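Local coordinates for ribokinase, putative (Burkholderia thailandensis, PDB 3B1N), which is a nucleoside kinase of the pfkB (ribokinase) family, probably transferring a phosphate from ATP to the ribose of nucleosides such as inosine and mizoribine, at residues Ile53-Asn58 against Gln290-Thr295; Ala242-Asp247 against Lys283-Gly288; Trp269-Arg274 against Phe307-Lys312; Ser277-Leu282 against Ala297-Arg302. All coordinates share one frame; numbering follows the deposited sequence.

Interaction 1: residues Ile53-Asn58 against Gln290-Thr295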
# COMPACT_ATOMS: atom_id res chain seq x y z
N ILE B 53 6.73 -11.66 -16.93
CA ILE B 53 7.05 -13.05 -17.27
C ILE B 53 7.69 -13.07 -18.64
O ILE B 53 8.67 -13.80 -18.84
CB ILE B 53 5.77 -13.93 -17.21
CG1 ILE B 53 5.29 -14.08 -15.76
CG2 ILE B 53 6.06 -15.33 -17.86
CD1 ILE B 53 3.85 -14.59 -15.68
N ALA B 54 7.12 -12.30 -19.58
CA ALA B 54 7.74 -12.25 -20.92
C ALA B 54 9.13 -11.69 -20.86
O ALA B 54 10.01 -12.12 -21.61
CB ALA B 54 6.88 -11.44 -21.87
N TYR B 55 9.38 -10.68 -20.00
CA TYR B 55 10.72 -10.08 -19.92
C TYR B 55 11.73 -11.18 -19.51
O TYR B 55 12.83 -11.25 -20.08
CB TYR B 55 10.70 -8.91 -18.92
CG TYR B 55 12.04 -8.26 -18.73
CD1 TYR B 55 12.52 -7.35 -19.67
CD2 TYR B 55 12.81 -8.57 -17.64
CE1 TYR B 55 13.79 -6.78 -19.54
CE2 TYR B 55 14.08 -7.97 -17.47
CZ TYR B 55 14.54 -7.11 -18.42
OH TYR B 55 15.79 -6.50 -18.31
N ALA B 56 11.37 -11.98 -18.51
CA ALA B 56 12.23 -13.07 -18.05
C ALA B 56 12.48 -14.11 -19.15
O ALA B 56 13.63 -14.48 -19.39
CB ALA B 56 11.66 -13.73 -16.82
N LEU B 57 11.42 -14.48 -19.86
CA LEU B 57 11.57 -15.49 -20.92
C LEU B 57 12.47 -14.91 -22.02
O LEU B 57 13.34 -15.63 -22.56
CB LEU B 57 10.19 -15.93 -21.39
CG LEU B 57 10.25 -17.02 -22.46
CD1 LEU B 57 11.02 -18.22 -21.89
CD2 LEU B 57 8.80 -17.40 -22.72
N ASN B 58 12.32 -13.61 -22.32
CA ASN B 58 13.13 -12.92 -23.33
C ASN B 58 14.60 -12.83 -22.94
O ASN B 58 15.52 -13.01 -23.80
CB ASN B 58 12.52 -11.54 -23.61
CG ASN B 58 13.08 -10.88 -24.84
OD1 ASN B 58 12.96 -11.44 -25.94
ND2 ASN B 58 13.70 -9.73 -24.67
N GLN B 290 11.48 -5.47 -13.75
CA GLN B 290 12.18 -5.77 -15.00
C GLN B 290 13.50 -5.02 -15.17
O GLN B 290 14.03 -4.94 -16.28
CB GLN B 290 11.28 -5.48 -16.21
CG GLN B 290 9.95 -6.25 -16.26
CD GLN B 290 9.07 -5.74 -17.41
OE1 GLN B 290 9.60 -5.29 -18.46
NE2 GLN B 290 7.76 -5.90 -17.28
N THR B 291 14.10 -4.51 -14.11
CA THR B 291 15.33 -3.75 -14.35
C THR B 291 16.59 -4.60 -14.34
O THR B 291 17.59 -4.21 -14.98
CB THR B 291 15.45 -2.52 -13.47
OG1 THR B 291 15.72 -2.92 -12.13
CG2 THR B 291 14.16 -1.74 -13.53
N TYR B 292 16.55 -5.76 -13.67
CA TYR B 292 17.63 -6.74 -13.83
C TYR B 292 17.83 -7.07 -15.31
O TYR B 292 16.87 -7.24 -16.05
CB TYR B 292 17.40 -7.99 -12.98
CG TYR B 292 16.35 -8.99 -13.49
CD1 TYR B 292 15.01 -8.60 -13.70
CD2 TYR B 292 16.72 -10.31 -13.77
CE1 TYR B 292 14.09 -9.55 -14.15
CE2 TYR B 292 15.82 -11.25 -14.21
CZ TYR B 292 14.48 -10.83 -14.42
OH TYR B 292 13.60 -11.77 -14.90
N ALA B 293 19.09 -7.03 -15.75
CA ALA B 293 19.36 -7.27 -17.15
C ALA B 293 20.62 -8.13 -17.33
O ALA B 293 21.57 -7.71 -18.05
CB ALA B 293 19.49 -5.91 -17.90
N PRO B 294 20.65 -9.34 -16.75
CA PRO B 294 21.74 -10.27 -16.99
C PRO B 294 21.83 -10.67 -18.47
O PRO B 294 20.81 -10.85 -19.16
CB PRO B 294 21.39 -11.49 -16.11
CG PRO B 294 19.84 -11.47 -16.14
CD PRO B 294 19.51 -10.00 -16.05
N THR B 295 23.06 -10.82 -18.95
CA THR B 295 23.24 -11.43 -20.23
C THR B 295 22.96 -12.90 -20.12
O THR B 295 22.94 -13.53 -19.03
CB THR B 295 24.67 -11.25 -20.78
OG1 THR B 295 25.57 -11.97 -19.95
CG2 THR B 295 25.04 -9.77 -20.85

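Interaction 2: residues Ala242-Asp247 against Lys283-Gly288. With ADP (adenosine-5'-diphosphate), chain G.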
# COMPACT_ATOMS: atom_id res chain seq x y z
N ALA B 242 20.76 -14.33 -2.89
CA ALA B 242 20.69 -13.06 -3.59
C ALA B 242 21.94 -12.26 -3.35
O ALA B 242 22.42 -12.22 -2.20
CB ALA B 242 19.49 -12.26 -3.05
N GLU B 243 22.42 -11.58 -4.39
CA GLU B 243 23.59 -10.71 -4.22
C GLU B 243 23.25 -9.57 -3.25
O GLU B 243 24.13 -9.16 -2.46
CB GLU B 243 24.15 -10.18 -5.54
CG GLU B 243 24.46 -11.27 -6.59
CD GLU B 243 25.75 -12.04 -6.37
OE1 GLU B 243 25.87 -12.77 -5.35
OE2 GLU B 243 26.65 -11.93 -7.24
N ARG B 244 22.01 -9.10 -3.29
CA ARG B 244 21.47 -8.13 -2.33
C ARG B 244 19.96 -8.21 -2.53
O ARG B 244 19.50 -8.71 -3.56
CB ARG B 244 22.01 -6.72 -2.59
CG ARG B 244 21.67 -6.17 -3.96
CD ARG B 244 22.40 -4.84 -4.36
NE ARG B 244 21.86 -4.37 -5.64
CZ ARG B 244 21.97 -3.12 -6.15
NH1 ARG B 244 22.61 -2.14 -5.50
NH2 ARG B 244 21.41 -2.86 -7.33
N VAL B 245 19.22 -7.73 -1.54
CA VAL B 245 17.76 -7.66 -1.61
C VAL B 245 17.32 -6.22 -1.70
O VAL B 245 17.38 -5.44 -0.71
CB VAL B 245 17.08 -8.34 -0.40
CG1 VAL B 245 15.54 -8.16 -0.44
CG2 VAL B 245 17.48 -9.87 -0.33
N ILE B 246 16.87 -5.86 -2.88
CA ILE B 246 16.41 -4.49 -3.14
C ILE B 246 14.89 -4.44 -3.23
O ILE B 246 14.23 -3.60 -2.56
CB ILE B 246 17.06 -3.97 -4.43
CG1 ILE B 246 18.59 -3.93 -4.28
CG2 ILE B 246 16.53 -2.62 -4.80
CD1 ILE B 246 19.07 -2.95 -3.16
N ASP B 247 14.29 -5.33 -4.03
CA ASP B 247 12.85 -5.23 -4.29
C ASP B 247 12.31 -6.59 -4.70
O ASP B 247 12.71 -7.11 -5.76
CB ASP B 247 12.61 -4.27 -5.47
CG ASP B 247 11.13 -4.08 -5.79
OD1 ASP B 247 10.24 -4.57 -5.05
OD2 ASP B 247 10.87 -3.42 -6.81
N LYS B 283 16.49 -11.15 -10.11
CA LYS B 283 15.52 -10.07 -10.09
C LYS B 283 15.57 -9.27 -8.79
O LYS B 283 15.50 -8.04 -8.83
CB LYS B 283 14.09 -10.60 -10.36
CG LYS B 283 13.12 -9.46 -10.73
CD LYS B 283 11.95 -9.31 -9.84
CE LYS B 283 12.36 -8.70 -8.49
NZ LYS B 283 12.64 -7.21 -8.54
N ILE B 284 15.67 -9.94 -7.65
CA ILE B 284 15.48 -9.23 -6.35
C ILE B 284 16.62 -8.25 -6.05
O ILE B 284 16.45 -7.34 -5.22
CB ILE B 284 15.26 -10.25 -5.22
CG1 ILE B 284 14.57 -9.56 -4.00
CG2 ILE B 284 16.61 -10.93 -4.84
CD1 ILE B 284 14.12 -10.60 -2.97
N ALA B 285 17.71 -8.39 -6.80
CA ALA B 285 18.88 -7.52 -6.63
C ALA B 285 18.71 -6.12 -7.25
O ALA B 285 19.64 -5.28 -7.18
CB ALA B 285 20.15 -8.20 -7.14
N HIS B 286 17.55 -5.85 -7.87
CA HIS B 286 17.34 -4.58 -8.54
C HIS B 286 15.91 -4.10 -8.31
O HIS B 286 15.01 -4.91 -8.04
CB HIS B 286 17.65 -4.69 -10.04
CG HIS B 286 19.01 -5.21 -10.33
ND1 HIS B 286 20.11 -4.39 -10.46
CD2 HIS B 286 19.46 -6.49 -10.42
CE1 HIS B 286 21.19 -5.15 -10.65
NE2 HIS B 286 20.81 -6.42 -10.65
N GLN B 287 15.71 -2.79 -8.43
CA GLN B 287 14.45 -2.15 -8.12
C GLN B 287 13.56 -2.25 -9.33
O GLN B 287 13.98 -1.79 -10.40
CB GLN B 287 14.75 -0.65 -7.88
CG GLN B 287 13.53 0.20 -7.63
CD GLN B 287 12.74 -0.30 -6.47
OE1 GLN B 287 13.32 -0.70 -5.45
NE2 GLN B 287 11.41 -0.31 -6.60
N GLY B 288 12.34 -2.77 -9.17
CA GLY B 288 11.43 -2.85 -10.30
C GLY B 288 11.36 -4.32 -10.68
O GLY B 288 12.33 -5.07 -10.48
PB ADP G . 5.94 -13.99 -5.47
O1B ADP G . 5.20 -13.77 -4.16
O2B ADP G . 5.02 -14.64 -6.46
O3B ADP G . 6.72 -12.89 -6.10
PA ADP G . 8.06 -15.55 -4.02
O1A ADP G . 8.23 -14.41 -3.01
O2A ADP G . 7.67 -16.91 -3.55
O3A ADP G . 7.01 -15.23 -5.15
O5' ADP G . 9.45 -15.52 -4.75
C5' ADP G . 9.57 -16.35 -5.91
C4' ADP G . 10.95 -16.96 -6.07
O4' ADP G . 11.93 -15.90 -6.18
C3' ADP G . 11.41 -17.82 -4.86
O3' ADP G . 10.88 -19.15 -4.93
C2' ADP G . 12.90 -17.66 -4.96
O2' ADP G . 13.43 -18.60 -5.92
C1' ADP G . 13.11 -16.27 -5.48
N9 ADP G . 13.26 -15.33 -4.34
C8 ADP G . 12.30 -14.61 -3.68
N7 ADP G . 12.86 -13.91 -2.64
C5 ADP G . 14.14 -14.26 -2.59
C6 ADP G . 15.27 -13.93 -1.72
N6 ADP G . 15.05 -13.07 -0.69
N1 ADP G . 16.44 -14.48 -1.98
C2 ADP G . 16.64 -15.34 -3.01
N3 ADP G . 15.66 -15.66 -3.85
C4 ADP G . 14.42 -15.19 -3.68

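Interaction 3: residues Trp269-Arg274 against Phe307-Lys312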
# COMPACT_ATOMS: atom_id res chain seq x y z
N TRP B 269 12.36 -31.38 -14.08
CA TRP B 269 11.77 -30.45 -13.09
C TRP B 269 12.82 -29.89 -12.16
O TRP B 269 12.78 -28.71 -11.80
CB TRP B 269 10.66 -31.12 -12.28
CG TRP B 269 9.39 -31.23 -13.05
CD1 TRP B 269 8.72 -32.39 -13.36
CD2 TRP B 269 8.64 -30.17 -13.63
NE1 TRP B 269 7.59 -32.11 -14.09
CE2 TRP B 269 7.48 -30.75 -14.23
CE3 TRP B 269 8.79 -28.78 -13.64
CZ2 TRP B 269 6.52 -29.97 -14.91
CZ3 TRP B 269 7.82 -28.02 -14.28
CH2 TRP B 269 6.70 -28.62 -14.92
N ALA B 270 13.77 -30.72 -11.75
CA ALA B 270 14.85 -30.25 -10.88
C ALA B 270 15.60 -29.07 -11.49
O ALA B 270 15.96 -28.08 -10.82
CB ALA B 270 15.86 -31.42 -10.62
N THR B 271 15.85 -29.17 -12.78
CA THR B 271 16.62 -28.15 -13.47
C THR B 271 15.77 -26.93 -13.86
O THR B 271 16.21 -25.79 -13.77
CB THR B 271 17.34 -28.73 -14.72
OG1 THR B 271 18.14 -29.83 -14.26
CG2 THR B 271 18.25 -27.72 -15.39
N ALA B 272 14.54 -27.18 -14.31
CA ALA B 272 13.63 -26.08 -14.66
C ALA B 272 13.41 -25.27 -13.39
O ALA B 272 13.40 -24.04 -13.44
CB ALA B 272 12.30 -26.61 -15.17
N GLY B 273 13.20 -25.97 -12.29
CA GLY B 273 12.98 -25.29 -10.99
C GLY B 273 14.19 -24.47 -10.60
O GLY B 273 14.02 -23.34 -10.12
N ARG B 274 15.40 -25.01 -10.78
CA ARG B 274 16.57 -24.26 -10.35
C ARG B 274 16.78 -23.03 -11.23
O ARG B 274 17.22 -21.98 -10.75
CB ARG B 274 17.81 -25.18 -10.35
CG ARG B 274 17.80 -26.06 -9.13
CD ARG B 274 18.88 -27.14 -9.25
NE ARG B 274 19.00 -27.86 -7.96
CZ ARG B 274 18.11 -28.73 -7.50
NH1 ARG B 274 16.98 -29.02 -8.15
NH2 ARG B 274 18.35 -29.33 -6.31
N PHE B 307 24.77 -24.19 -8.70
CA PHE B 307 24.27 -25.58 -8.75
C PHE B 307 25.27 -26.63 -9.19
O PHE B 307 24.99 -27.79 -9.04
CB PHE B 307 23.03 -25.66 -9.63
CG PHE B 307 21.94 -24.76 -9.16
CD1 PHE B 307 21.41 -24.91 -7.86
CD2 PHE B 307 21.43 -23.77 -10.02
CE1 PHE B 307 20.38 -24.05 -7.41
CE2 PHE B 307 20.40 -22.91 -9.56
CZ PHE B 307 19.87 -23.08 -8.28
N GLY B 308 26.37 -26.21 -9.78
CA GLY B 308 27.49 -27.12 -10.07
C GLY B 308 27.39 -27.82 -11.41
O GLY B 308 28.21 -28.70 -11.73
N TYR B 309 26.40 -27.45 -12.23
CA TYR B 309 26.25 -28.02 -13.56
C TYR B 309 25.67 -27.02 -14.53
O TYR B 309 25.21 -25.93 -14.12
CB TYR B 309 25.44 -29.32 -13.54
CG TYR B 309 23.96 -29.22 -13.18
CD1 TYR B 309 22.98 -29.32 -14.20
CD2 TYR B 309 23.53 -29.06 -11.87
CE1 TYR B 309 21.61 -29.25 -13.88
CE2 TYR B 309 22.15 -28.97 -11.54
CZ TYR B 309 21.22 -29.07 -12.56
OH TYR B 309 19.86 -29.05 -12.26
N ARG B 310 25.76 -27.35 -15.82
CA ARG B 310 25.25 -26.51 -16.90
C ARG B 310 23.78 -26.87 -17.19
O ARG B 310 23.48 -28.06 -17.41
CB ARG B 310 26.09 -26.68 -18.16
CG ARG B 310 25.81 -25.66 -19.26
CD ARG B 310 26.84 -25.70 -20.43
NE ARG B 310 27.27 -27.08 -20.76
CZ ARG B 310 26.51 -28.01 -21.35
NH1 ARG B 310 25.25 -27.77 -21.70
NH2 ARG B 310 27.02 -29.22 -21.57
N PRO B 311 22.88 -25.87 -17.18
CA PRO B 311 21.45 -26.15 -17.36
C PRO B 311 21.18 -26.51 -18.81
O PRO B 311 21.38 -25.70 -19.73
CB PRO B 311 20.78 -24.81 -17.01
CG PRO B 311 21.78 -23.78 -17.22
CD PRO B 311 23.14 -24.42 -17.03
N LYS B 312 20.73 -27.74 -19.01
CA LYS B 312 20.48 -28.23 -20.35
C LYS B 312 19.15 -28.95 -20.36
O LYS B 312 18.66 -29.37 -19.31
CB LYS B 312 21.61 -29.15 -20.82
CG LYS B 312 21.63 -30.58 -20.27
CD LYS B 312 22.86 -31.34 -20.82
CE LYS B 312 22.48 -32.71 -21.43
NZ LYS B 312 23.35 -33.12 -22.59
O HOH W 1 20.50 -29.96 -16.82

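Interaction 4: residues Ser277-Leu282 against Ala297-Arg302. With ADP (adenosine-5'-diphosphate), chain G.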
# COMPACT_ATOMS: atom_id res chain seq x y z
N SER B 277 14.34 -20.47 -9.98
CA SER B 277 14.85 -20.00 -8.68
C SER B 277 15.98 -18.98 -8.89
O SER B 277 15.99 -17.88 -8.28
CB SER B 277 15.35 -21.20 -7.92
OG SER B 277 15.77 -20.75 -6.64
N LEU B 278 16.86 -19.28 -9.84
CA LEU B 278 17.92 -18.33 -10.18
C LEU B 278 17.35 -17.03 -10.71
O LEU B 278 17.78 -15.94 -10.28
CB LEU B 278 18.89 -18.92 -11.20
CG LEU B 278 19.93 -17.98 -11.76
CD1 LEU B 278 20.84 -17.42 -10.70
CD2 LEU B 278 20.74 -18.73 -12.83
N MET B 279 16.37 -17.11 -11.61
CA MET B 279 15.81 -15.84 -12.13
C MET B 279 15.19 -14.99 -11.01
O MET B 279 15.37 -13.77 -11.04
CB MET B 279 14.76 -16.15 -13.20
CG MET B 279 15.38 -16.84 -14.47
SD MET B 279 16.56 -15.87 -15.38
CE MET B 279 15.49 -14.70 -16.26
N GLY B 280 14.51 -15.64 -10.06
CA GLY B 280 13.96 -14.93 -8.90
C GLY B 280 15.05 -14.20 -8.13
O GLY B 280 14.88 -13.02 -7.70
N ALA B 281 16.19 -14.86 -7.94
CA ALA B 281 17.33 -14.21 -7.23
C ALA B 281 17.99 -13.12 -7.99
O ALA B 281 18.47 -12.13 -7.39
CB ALA B 281 18.37 -15.28 -6.82
N LEU B 282 18.08 -13.23 -9.32
CA LEU B 282 18.70 -12.14 -10.08
C LEU B 282 17.80 -10.91 -10.08
O LEU B 282 18.26 -9.78 -10.01
CB LEU B 282 18.97 -12.57 -11.52
CG LEU B 282 19.88 -13.80 -11.60
CD1 LEU B 282 19.93 -14.29 -13.03
CD2 LEU B 282 21.29 -13.34 -11.13
N ALA B 297 24.87 -15.27 -21.10
CA ALA B 297 26.10 -15.90 -20.57
C ALA B 297 26.19 -15.77 -19.06
O ALA B 297 26.55 -16.76 -18.39
CB ALA B 297 27.36 -15.31 -21.24
N GLU B 298 25.85 -14.60 -18.51
CA GLU B 298 25.80 -14.39 -17.04
C GLU B 298 24.81 -15.33 -16.33
O GLU B 298 25.09 -15.90 -15.28
CB GLU B 298 25.46 -12.94 -16.69
CG GLU B 298 26.66 -11.95 -16.86
CD GLU B 298 26.23 -10.47 -16.89
OE1 GLU B 298 25.01 -10.18 -16.87
OE2 GLU B 298 27.12 -9.58 -16.95
N ILE B 299 23.64 -15.54 -16.93
CA ILE B 299 22.70 -16.48 -16.38
C ILE B 299 23.28 -17.89 -16.29
O ILE B 299 23.20 -18.53 -15.23
CB ILE B 299 21.36 -16.49 -17.20
CG1 ILE B 299 20.68 -15.13 -17.05
CG2 ILE B 299 20.43 -17.61 -16.66
CD1 ILE B 299 19.49 -14.87 -18.01
N ASP B 300 23.88 -18.37 -17.39
CA ASP B 300 24.51 -19.70 -17.37
C ASP B 300 25.66 -19.81 -16.37
O ASP B 300 25.75 -20.81 -15.67
CB ASP B 300 24.99 -20.12 -18.76
CG ASP B 300 23.84 -20.49 -19.69
OD1 ASP B 300 22.67 -20.70 -19.24
OD2 ASP B 300 24.14 -20.61 -20.91
N ALA B 301 26.45 -18.74 -16.29
CA ALA B 301 27.59 -18.72 -15.33
C ALA B 301 27.10 -18.75 -13.89
O ALA B 301 27.64 -19.47 -13.04
CB ALA B 301 28.48 -17.51 -15.58
N ARG B 302 26.05 -17.98 -13.57
CA ARG B 302 25.51 -18.00 -12.24
C ARG B 302 24.80 -19.31 -11.89
O ARG B 302 24.81 -19.76 -10.74
CB ARG B 302 24.53 -16.82 -12.06
CG ARG B 302 25.16 -15.42 -11.99
CD ARG B 302 25.77 -15.13 -10.57
NE ARG B 302 24.79 -15.15 -9.47
CZ ARG B 302 24.07 -14.10 -9.07
NH1 ARG B 302 24.20 -12.92 -9.69
NH2 ARG B 302 23.22 -14.23 -8.04
PB ADP G . 5.94 -13.99 -5.47
O1B ADP G . 5.20 -13.77 -4.16
O2B ADP G . 5.02 -14.64 -6.46
O3B ADP G . 6.72 -12.89 -6.10
PA ADP G . 8.06 -15.55 -4.02
O1A ADP G . 8.23 -14.41 -3.01
O2A ADP G . 7.67 -16.91 -3.55
O3A ADP G . 7.01 -15.23 -5.15
O5' ADP G . 9.45 -15.52 -4.75
C5' ADP G . 9.57 -16.35 -5.91
C4' ADP G . 10.95 -16.96 -6.07
O4' ADP G . 11.93 -15.90 -6.18
C3' ADP G . 11.41 -17.82 -4.86
O3' ADP G . 10.88 -19.15 -4.93
C2' ADP G . 12.90 -17.66 -4.96
O2' ADP G . 13.43 -18.60 -5.92
C1' ADP G . 13.11 -16.27 -5.48
N9 ADP G . 13.26 -15.33 -4.34
C8 ADP G . 12.30 -14.61 -3.68
N7 ADP G . 12.86 -13.91 -2.64
C5 ADP G . 14.14 -14.26 -2.59
C6 ADP G . 15.27 -13.93 -1.72
N6 ADP G . 15.05 -13.07 -0.69
N1 ADP G . 16.44 -14.48 -1.98
C2 ADP G . 16.64 -15.34 -3.01
N3 ADP G . 15.66 -15.66 -3.85
C4 ADP G . 14.42 -15.19 -3.68
O HOH W 2 21.19 -11.91 -6.99

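Interaction 1: residues Ile53-Asn58 against Gln290-Thr295
The ring of Y55 has the side chain of Q290 lying over one of its faces, with Q290 CB 3.8 Å from the ring centroid in a CH-pi contact. The amide of Q290 is turned only 24° from the ring plane. Y55 projects from helix 49-59 with CG anti to the backbone N (chi1 178°), which carries the phenol into the bend of segment 290-295. At its far end, Y55 OH donates to Y292 O at 2.6 Å; the carbonyl lies at the ring edge, and the hydroxyl is tilted moderately from the carbonyl plane. Y55 and Y292 also form an offset edge-to-face pair, the edge of Y55 turned to the face of Y292 with planes at 68°, and Y55 CE2 is 3.7 Å from Y292 CE1. The ring of Y292 runs back toward the helix, and Y292 OH ends 3.4 Å from A56 CB. The loop thus grips Y55 by face, edge and hydroxyl. The amide of Q290 is fixed by N52, Y78 and R81; N52 belongs to the nucleoside pocket, and the Q290 side chain lies about 7 Å from the bound mizoribine at the nearest atoms. Y292 also packs on M279 and L282 of helix 269-284 and on A254 of helix 251-264, whereas A54 and L57 turn to strand 64-71, leaving helix 49-59 between that strand and the loop leading to helix 296-307.

Interaction 2: residues Ala242-Asp247 against Lys283-Gly288
A242 meets I284 where the loop before helix 251-264 runs beside the C-terminal part of helix 269-284. This loop leads into D-P-T-G-C-G-D, starting at D247, which corresponds to the C-terminal GAGD-type motif of pfkB-family kinases. A242 CB lies 3.6 Å from I284 CG2, and both residues border the adenine of ADP, I284 CD1 coming closest at N6. R244 stretches an extended chain along A285: NE donates to A285 O at 2.9 Å, with a weaker bond from NH2 to the same oxygen. R244 O is buried with no hydrogen-bonding partner; the CA-H of A285 approaches it, a weak contact. V245 CG1 then rests on I284 CD1. At I246 the backbones join: I246 N and D247 N both donate to I284 O, the first at 2.8 Å, so one carbonyl takes two amides. I246 CG1 also lies over one face of the R244 guanidinium. D247 engages the other segment through both backbone and side chain. K283, bent at three successive torsions, brings NZ to D247 O at 2.8 Å and to G288 O at 2.9 Å, an ammonium among carbonyls, probably near the position of the monovalent cation bound by ribokinase itself. D247 OD1 is held by T249. With CG anti to its own backbone N (chi1 -178°), D247 points OD2 at the other segment, where its anti side accepts G288 N at 2.9 Å.

Interaction 3: residues Trp269-Arg274 against Phe307-Lys312
R274 lays its aliphatic chain over one face of F307, and this apolar overlap carries much of the contact. R274 CB makes a CH-pi contact 3.7 Å from the ring centroid, 20° off the normal. Because the chain is extended from CG to NE, CG and CD continue across the ring, and CD comes 3.6 Å from F307 CD1. The guanidinium plane stands 71° from the ring; the group rises away above the rim, its own edge toward F307 CD1. R274 CD also touches Y309 OH at 3.7 Å, and T271 CG2 packs loosely against P311 CB.

The polar part centres on two hydroxyls. Y309 OH and T271 OG1 are 2.8 Å apart, with the threonine oxygen in the plane of the phenol ring; T271 OG1 is also bonded to D268. A water accepts from K312 N at 3.1 Å and makes a weak bond to T271 OG1, linking the tail of the segment to the helix.

Within segment 269-274 the guanidinium is held by the backbone one turn earlier: R274 NH1 donates to A270 O at 3.0 Å, nearly straight, with the oxygen in the guanidinium plane. R274 N reaches the same carbonyl from the opposite face, so A270 O is gripped twice.

This surface contact ties the start of helix 269-284 to the chain leaving helix 296-307, which turns at G308 with positive phi. F303 of that helix packs on F307, Y309 and R274, while on the edge strand 233-237 I237 lies against R274 and E235 against W269 and A270.

Interaction 4: residues Ser277-Leu282 against Ala297-Arg302
L282 and R302 run alongside one another head to tail, bringing L282 CD2 over one face of the R302 guanidinium, 3.3 Å from NH1. Next to them L278 spreads its two methyls: CD1 sits against R302 CB, and CD2 is wedged 3.4 Å from I299 O and 4.0 Å from I299 CG2. On its other branch, I299 CG1 lies beside L282 CD1, and I299 CD1 reaches M279 SD at 4.1 Å.

What positions R302 is its folded chain, with chi2 and chi3 at -79° and -61°, which curls the guanidinium back over L282. A water takes R302 NH2 at 3.3 Å in the guanidinium plane and donates to A281 O, linking the arginine to the backbone of helix 269-284; E243 adds a weak, long ion pair to R302 NH1. The short axes stay 10.9 Å apart and cross at 114°, so the gap is spanned by long side chains. Further out, P294 and L60 pack on I299, and A56 and L59 pack on M279.

The far side of helix 269-284 serves the nucleotide. ADP O2' donates to S277 OG at 3.3 Å, an oxygen also bonded to P238 O, and G280 CA passes 3.5 Å from ADP O4'. The helix is thus a wall of the ADP pocket in this pfkB-type, Rossmann-like kinase, with helix 296-307 packed behind it.

In the fold
Helix 269-284 is shared by interactions 2, 3 and 4, and interaction 1 touches it through Y292 and M279. Interactions 1 and 4 are buried and 11 Å apart between centres: the first combines an aromatic pair with one phenol bond, the other is leucine, isoleucine, methionine and arginine packing with a bridging water. Interaction 2 is partly buried and the most polar, with backbone amides, a carboxylate and an ammonium interlocking where helix 269-284 gives way to the loop. Interaction 3 lies on the surface at the opposite end of the helix, mixing CH-pi contact with hydroxyls and water. Both interactions 2 and 4 touch ADP, interaction 2 at the adenine, interaction 4 chiefly at the ribose.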